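Hydrogenase expression protein (Thiobacillus denitrificans, PDB 3SB1) is of unknown function but probably takes part in the expression or maturation of hydrogenase. Local coordinates at residues L49-I53 with W83-L88. Residues are numbered along the deposited sequence; the frame is centred on the assembly and turned at random. Where two conformers were deposited one is given.
Sequences LLREI and WLRAEL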
ATOM      1  N   LEU A  49      22.183 -12.561   0.956  1.00 20.12           N
ATOM      2  CA  LEU A  49      21.026 -11.824   0.499  1.00 20.60           C
ATOM      3  C   LEU A  49      21.045 -10.369   0.918  1.00 19.68           C
ATOM      4  O   LEU A  49      20.457  -9.532   0.227  1.00 19.64           O
ATOM      5  CB  LEU A  49      19.757 -12.475   0.962  1.00 20.68           C
ATOM      6  CG  LEU A  49      19.434 -13.786   0.279  1.00 23.45           C
ATOM      7  CD1 LEU A  49      18.119 -14.340   0.868  1.00 20.58           C
ATOM      8  CD2 LEU A  49      19.287 -13.687  -1.235  1.00 29.26           C
ATOM      9  N   LEU A  50      21.750 -10.028   2.002  1.00 19.64           N
ATOM     10  CA  LEU A  50      21.781  -8.604   2.340  1.00 19.31           C
ATOM     11  C   LEU A  50      22.553  -7.843   1.240  1.00 19.07           C
ATOM     12  O   LEU A  50      22.171  -6.732   0.861  1.00 17.17           O
ATOM     13  CB  LEU A  50      22.358  -8.334   3.720  1.00 18.66           C
ATOM     14  CG  LEU A  50      21.608  -8.970   4.888  1.00 23.07           C
ATOM     15  CD1 LEU A  50      22.383  -8.679   6.209  1.00 26.42           C
ATOM     16  CD2 LEU A  50      20.120  -8.576   4.933  1.00 23.81           C
ATOM     17  N   ARG A  51      23.653  -8.414   0.751  1.00 18.76           N
ATOM     18  CA  ARG A  51      24.424  -7.771  -0.292  1.00 21.17           C
ATOM     19  C   ARG A  51      23.593  -7.646  -1.564  1.00 20.45           C
ATOM     20  O   ARG A  51      23.653  -6.624  -2.274  1.00 20.08           O
ATOM     21  CB  ARG A  51      25.717  -8.557  -0.560  1.00 23.78           C
ATOM     22  CG  ARG A  51      26.592  -8.038  -1.697  1.00 27.50           C
ATOM     23  CD  ARG A  51      27.831  -8.914  -1.825  1.00 32.58           C
ATOM     24  NE  ARG A  51      28.786  -8.442  -2.833  1.00 44.70           N
ATOM     25  CZ  ARG A  51      28.822  -8.854  -4.104  1.00 49.33           C
ATOM     26  NH1 ARG A  51      29.752  -8.378  -4.932  1.00 54.05           N
ATOM     27  NH2 ARG A  51      27.945  -9.748  -4.555  1.00 51.49           N
ATOM     28  N   GLU A  52      22.801  -8.663  -1.851  1.00 20.05           N
ATOM     29  CA  GLU A  52      21.961  -8.626  -3.032  1.00 20.17           C
ATOM     30  C   GLU A  52      20.957  -7.516  -2.916  1.00 17.74           C
ATOM     31  O   GLU A  52      20.720  -6.789  -3.874  1.00 18.89           O
ATOM     32  CB  GLU A  52      21.273  -9.967  -3.270  1.00 22.34           C
ATOM     33  CG  GLU A  52      20.456  -9.966  -4.527  1.00 29.30           C
ATOM     34  CD  GLU A  52      19.972 -11.329  -4.972  1.00 38.08           C
ATOM     35  OE1 GLU A  52      20.288 -12.343  -4.303  1.00 34.99           O
ATOM     36  OE2 GLU A  52      19.264 -11.364  -6.016  1.00 45.92           O
ATOM     37  N   ILE A  53      20.331  -7.413  -1.760  1.00 16.11           N
ATOM     38  CA  ILE A  53      19.348  -6.352  -1.518  1.00 13.76           C
ATOM     39  C   ILE A  53      19.983  -4.992  -1.722  1.00 16.62           C
ATOM     40  O   ILE A  53      19.371  -4.102  -2.355  1.00 15.76           O
ATOM     41  CB  ILE A  53      18.650  -6.464  -0.160  1.00 12.17           C
ATOM     42  CG1 ILE A  53      17.787  -7.722  -0.052  1.00 15.85           C
ATOM     43  CG2 ILE A  53      17.810  -5.204   0.118  1.00 15.65           C
ATOM     44  CD1 ILE A  53      17.363  -8.065   1.348  1.00 17.41           C
ATOM     45  N   TRP A  83      15.506 -15.916  10.149  1.00 20.85           N
ATOM     46  CA  TRP A  83      16.633 -15.037  10.437  1.00 19.84           C
ATOM     47  C   TRP A  83      16.569 -13.781   9.558  1.00 19.78           C
ATOM     48  O   TRP A  83      16.699 -12.666  10.031  1.00 19.88           O
ATOM     49  CB  TRP A  83      17.980 -15.746  10.238  1.00 20.08           C
ATOM     50  CG  TRP A  83      19.115 -14.782  10.374  1.00 21.97           C
ATOM     51  CD1 TRP A  83      19.726 -14.407  11.550  1.00 31.94           C
ATOM     52  CD2 TRP A  83      19.781 -14.049   9.332  1.00 22.24           C
ATOM     53  NE1 TRP A  83      20.732 -13.505  11.299  1.00 31.84           N
ATOM     54  CE2 TRP A  83      20.754 -13.226   9.958  1.00 30.03           C
ATOM     55  CE3 TRP A  83      19.630 -13.967   7.942  1.00 25.13           C
ATOM     56  CZ2 TRP A  83      21.588 -12.369   9.238  1.00 29.97           C
ATOM     57  CZ3 TRP A  83      20.434 -13.071   7.239  1.00 25.97           C
ATOM     58  CH2 TRP A  83      21.418 -12.306   7.890  1.00 28.40           C
ATOM     59  N   LEU A  84      16.408 -13.969   8.257  1.00 18.75           N
ATOM     60  CA  LEU A  84      16.327 -12.851   7.341  1.00 19.24           C
ATOM     61  C   LEU A  84      15.146 -11.936   7.632  1.00 17.81           C
ATOM     62  O   LEU A  84      15.285 -10.726   7.623  1.00 17.78           O
ATOM     63  CB  LEU A  84      16.274 -13.364   5.888  1.00 18.80           C
ATOM     64  CG  LEU A  84      16.233 -12.294   4.818  1.00 19.00           C
ATOM     65  CD1 LEU A  84      17.576 -11.588   4.791  1.00 20.52           C
ATOM     66  CD2 LEU A  84      15.927 -12.897   3.436  1.00 18.59           C
ATOM     67  N   ARG A  85      13.967 -12.501   7.870  0.50 19.30           N
ATOM     68  CA  ARG A  85      12.778 -11.669   8.167  0.50 20.35           C
ATOM     69  C   ARG A  85      13.033 -10.851   9.422  0.50 20.04           C
ATOM     70  O   ARG A  85      12.713  -9.650   9.469  0.50 21.29           O
ATOM     71  CB  ARG A  85      11.499 -12.510   8.321  0.50 20.79           C
ATOM     72  CG  ARG A  85      10.170 -11.717   8.517  0.50 26.27           C
ATOM     73  CD  ARG A  85       9.650 -11.112   7.219  0.50 30.44           C
ATOM     74  NE  ARG A  85       8.437 -10.272   7.288  0.50 32.79           N
ATOM     75  CZ  ARG A  85       7.190 -10.718   7.117  0.50 38.01           C
ATOM     76  NH1 ARG A  85       6.163  -9.875   7.145  0.50 36.02           N
ATOM     77  NH2 ARG A  85       6.962 -12.005   6.912  0.50 40.85           N
ATOM     78  N   ALA A  86      13.637 -11.474  10.435  1.00 21.10           N
ATOM     79  CA  ALA A  86      13.935 -10.779  11.698  1.00 23.57           C
ATOM     80  C   ALA A  86      14.989  -9.683  11.517  1.00 22.64           C
ATOM     81  O   ALA A  86      14.912  -8.599  12.145  1.00 23.12           O
ATOM     82  CB  ALA A  86      14.394 -11.786  12.733  1.00 25.25           C
ATOM     83  N   GLU A  87      15.984  -9.955  10.677  1.00 19.76           N
ATOM     84  CA  GLU A  87      17.017  -8.980  10.411  1.00 18.33           C
ATOM     85  C   GLU A  87      16.551  -7.733   9.656  1.00 20.36           C
ATOM     86  O   GLU A  87      16.993  -6.600   9.910  1.00 21.05           O
ATOM     87  CB  GLU A  87      18.120  -9.656   9.635  1.00 22.58           C
ATOM     88  CG  GLU A  87      19.187  -8.728   9.169  1.00 23.19           C
ATOM     89  CD  GLU A  87      19.988  -8.112  10.333  1.00 30.59           C
ATOM     90  OE1 GLU A  87      20.099  -8.745  11.411  1.00 31.21           O
ATOM     91  OE2 GLU A  87      20.463  -6.978  10.158  1.00 33.88           O
ATOM     92  N   LEU A  88      15.683  -7.933   8.664  1.00 17.62           N
ATOM     93  CA  LEU A  88      15.140  -6.835   7.890  1.00 16.39           C
ATOM     94  C   LEU A  88      14.110  -6.013   8.654  1.00 16.97           C
ATOM     95  O   LEU A  88      13.905  -4.841   8.344  1.00 17.09           O
ATOM     96  CB  LEU A  88      14.575  -7.342   6.576  1.00 16.53           C
ATOM     97  CG  LEU A  88      15.579  -7.968   5.608  1.00 16.66           C
ATOM     98  CD1 LEU A  88      14.866  -8.499   4.331  1.00 16.11           C
ATOM     99  CD2 LEU A  88      16.617  -6.926   5.206  1.00 20.42           C
TER
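Leu49 and Leu84 mark the closest backbone pairing of two helical segments, 49-53 and 83-88, whose axes pass 12.3 Å apart and whose N-to-C directions diverge by 48°. Such a wide separation is bridged by side chains alone, and Leu50 does most of the bridging: segment 83-88 buries 74 Å² of it, the largest share of any residue in the contact. As a knob it enters a hole formed by Trp83, Leu84, Glu87 and Leu88. Its two methyls divide the work: CD2 lies 3.9 Å from Leu84 CD1 and likewise 3.9 Å from Leu88 CD2, Leu50 sliding past each of these two leucines in the opposite direction, while CD1 meets Trp83 CH2 obliquely at 4.1 Å. Within helix 78-88, Glu87 CG rests over one face of the Trp83 indole, toward its rim.

This single knob-into-hole contact joins helix 48-63 to helix 78-88 beside the antiparallel sheet, whose strand 113-119 supplies Val113 against Ile53 and Trp115 against Leu84 and Leu88. With chi1 at -178° the Leu84 CG stands opposite the backbone N, and the fork beyond it sends CD1 to Leu50 and CD2 to Leu49 CD1, 3.7 Å away, the Leu49 and Leu84 side chains crossing at about a right angle. Farther along, Ile53 and Leu88 approach tip to tip, with Ile53 CD1 3.9 Å from Leu88 CD1. At the dimer interface Leu160 of the second subunit packs on Leu50 and Glu87, and the Glu87 carboxylate forms a salt bridge with Arg156 of that subunit.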